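Local coordinates for protein alcohol dehydrogenase (Thermus sp., PDB 4CPD) that probably catalyses the NAD-dependent oxidation of alcohols, as a zinc-containing medium-chain dehydrogenase with bound zinc and NAD, at residues A[92-96]-A[97-101]. Sequence-based numbering, arbitrary orientation.
Sequences CPYCR and RHQYN. With ZN (zinc ion), chain F.
R97 reaches back along the turn to Y94 and sets its guanidinium over one face of the phenol ring, a cation-pi contact with R97 CZ 4.7 Å from the ring centroid. R97 NH1 does the touching, offset toward the rim and 3.3 Å from Y94 CE1. The planes stand 58° apart. With CG beside its backbone N (chi1 -66°) and the chain extended to NE, R97 runs alongside Y94, while Q99 OE1 approaches the ring edge. The second subunit holds both polar ends: R97 NH2 forms a salt bridge with E235 of that chain, and Q99 OE1 accepts a hydrogen bond from its R258 NH1. Were Y94 an alanine, the R97 guanidinium would lose the ring beneath NH1 and is likely to depend more on that salt bridge.

Backbone bonds close the short helix 93-96. R97 N donates to P93 O, Q99 N to Y94 O at 2.9 Å, and H98 N to C95 O. H98, with positive phi, completes a Schellman motif.

One short, capped helix thus joins a subunit contact to a metal site. C92 is the N-cap residue, its SG accepting the capping bond from C95 N at 3.5 Å, while C95 SG lies oblique to the Y100 ring. C92 SG (2.4 Å) and C95 SG (2.3 Å) bind zinc; C89 and C103 complete the four-cysteine site characteristic of the structural-zinc lobe in zinc-containing alcohol dehydrogenases.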
loop_
_atom_site.group_PDB
_atom_site.type_symbol
_atom_site.label_atom_id
_atom_site.label_comp_id
_atom_site.label_asym_id
_atom_site.label_seq_id
_atom_site.Cartn_x
_atom_site.Cartn_y
_atom_site.Cartn_z
ATOM N N CYS A 92 -12.360 -15.355 -14.837
ATOM C CA CYS A 92 -12.986 -14.088 -14.475
ATOM C C CYS A 92 -11.991 -12.923 -14.543
ATOM O O CYS A 92 -10.766 -13.123 -14.564
ATOM C CB CYS A 92 -13.592 -14.177 -13.099
ATOM S SG CYS A 92 -12.445 -14.115 -11.745
ATOM N N PRO A 93 -12.506 -11.683 -14.570
ATOM C CA PRO A 93 -11.604 -10.531 -14.692
ATOM C C PRO A 93 -10.507 -10.446 -13.621
ATOM O O PRO A 93 -9.369 -10.064 -13.950
ATOM C CB PRO A 93 -12.553 -9.338 -14.580
ATOM C CG PRO A 93 -13.897 -9.869 -14.944
ATOM C CD PRO A 93 -13.909 -11.256 -14.423
ATOM N N TYR A 94 -10.848 -10.801 -12.383
ATOM C CA TYR A 94 -9.828 -10.866 -11.321
ATOM C C TYR A 94 -8.730 -11.939 -11.561
ATOM O O TYR A 94 -7.556 -11.672 -11.348
ATOM C CB TYR A 94 -10.483 -10.999 -9.931
ATOM C CG TYR A 94 -11.196 -9.722 -9.578
ATOM C CD1 TYR A 94 -10.483 -8.601 -9.162
ATOM C CD2 TYR A 94 -12.589 -9.589 -9.760
ATOM C CE1 TYR A 94 -11.133 -7.406 -8.884
ATOM C CE2 TYR A 94 -13.246 -8.397 -9.481
ATOM C CZ TYR A 94 -12.522 -7.307 -9.043
ATOM O OH TYR A 94 -13.177 -6.114 -8.759
ATOM N N CYS A 95 -9.113 -13.122 -12.020
ATOM C CA CYS A 95 -8.147 -14.155 -12.327
ATOM C C CYS A 95 -7.274 -13.692 -13.455
ATOM O O CYS A 95 -6.093 -13.940 -13.417
ATOM C CB CYS A 95 -8.813 -15.492 -12.706
ATOM S SG CYS A 95 -9.486 -16.394 -11.299
ATOM N N ARG A 96 -7.837 -13.000 -14.439
ATOM C CA ARG A 96 -7.018 -12.519 -15.578
ATOM C C ARG A 96 -5.979 -11.451 -15.177
ATOM O O ARG A 96 -4.948 -11.329 -15.826
ATOM C CB ARG A 96 -7.879 -12.013 -16.722
ATOM C CG ARG A 96 -9.018 -12.964 -17.045
ATOM C CD ARG A 96 -9.193 -13.203 -18.532
ATOM N NE ARG A 96 -8.594 -14.472 -18.915
ATOM C CZ ARG A 96 -9.214 -15.473 -19.552
ATOM N NH1 ARG A 96 -10.488 -15.387 -19.950
ATOM N NH2 ARG A 96 -8.533 -16.574 -19.826
ATOM N N ARG A 97 -6.270 -10.705 -14.107
ATOM C CA ARG A 97 -5.346 -9.755 -13.491
ATOM C C ARG A 97 -4.367 -10.437 -12.545
ATOM O O ARG A 97 -3.597 -9.767 -11.872
ATOM C CB ARG A 97 -6.116 -8.714 -12.662
ATOM C CG ARG A 97 -7.023 -7.752 -13.416
ATOM C CD ARG A 97 -7.850 -6.953 -12.405
ATOM N NE ARG A 97 -8.774 -6.015 -13.053
ATOM C CZ ARG A 97 -10.107 -6.017 -12.918
ATOM N NH1 ARG A 97 -10.723 -6.872 -12.120
ATOM N NH2 ARG A 97 -10.833 -5.128 -13.568
ATOM N N HIS A 98 -4.419 -11.759 -12.476
ATOM C CA HIS A 98 -3.604 -12.552 -11.549
ATOM C C HIS A 98 -3.839 -12.236 -10.080
ATOM O O HIS A 98 -2.913 -12.389 -9.231
ATOM C CB HIS A 98 -2.122 -12.463 -11.914
ATOM C CG HIS A 98 -1.847 -12.828 -13.345
ATOM N ND1 HIS A 98 -0.798 -12.309 -14.074
ATOM C CD2 HIS A 98 -2.492 -13.672 -14.179
ATOM C CE1 HIS A 98 -0.804 -12.819 -15.290
ATOM N NE2 HIS A 98 -1.826 -13.647 -15.382
ATOM N N GLN A 99 -5.079 -11.832 -9.787
ATOM C CA GLN A 99 -5.510 -11.633 -8.415
ATOM C C GLN A 99 -6.518 -12.737 -8.056
ATOM O O GLN A 99 -7.725 -12.509 -7.893
ATOM C CB GLN A 99 -6.103 -10.246 -8.254
ATOM C CG GLN A 99 -5.138 -9.130 -8.622
ATOM C CD GLN A 99 -5.730 -7.759 -8.361
ATOM O OE1 GLN A 99 -6.793 -7.437 -8.877
ATOM N NE2 GLN A 99 -5.051 -6.953 -7.556
ATOM N N TYR A 100 -5.981 -13.944 -7.918
ATOM C CA TYR A 100 -6.793 -15.162 -7.801
ATOM C C TYR A 100 -7.523 -15.192 -6.485
ATOM O O TYR A 100 -8.550 -15.853 -6.370
ATOM C CB TYR A 100 -5.942 -16.438 -7.967
ATOM C CG TYR A 100 -5.071 -16.443 -9.224
ATOM C CD1 TYR A 100 -5.552 -16.937 -10.439
ATOM C CD2 TYR A 100 -3.760 -15.925 -9.205
ATOM C CE1 TYR A 100 -4.771 -16.929 -11.585
ATOM C CE2 TYR A 100 -2.978 -15.921 -10.351
ATOM C CZ TYR A 100 -3.487 -16.435 -11.535
ATOM O OH TYR A 100 -2.702 -16.405 -12.661
ATOM N N ASN A 101 -7.005 -14.511 -5.477
ATOM C CA ASN A 101 -7.743 -14.385 -4.223
ATOM C C ASN A 101 -9.024 -13.541 -4.338
ATOM O O ASN A 101 -9.807 -13.534 -3.430
ATOM C CB ASN A 101 -6.865 -13.761 -3.137
ATOM C CG ASN A 101 -6.294 -12.419 -3.541
ATOM O OD1 ASN A 101 -5.792 -12.258 -4.653
ATOM N ND2 ASN A 101 -6.414 -11.442 -2.670
HETATM ZN ZN ZN F . -11.800 -16.363 -11.205
#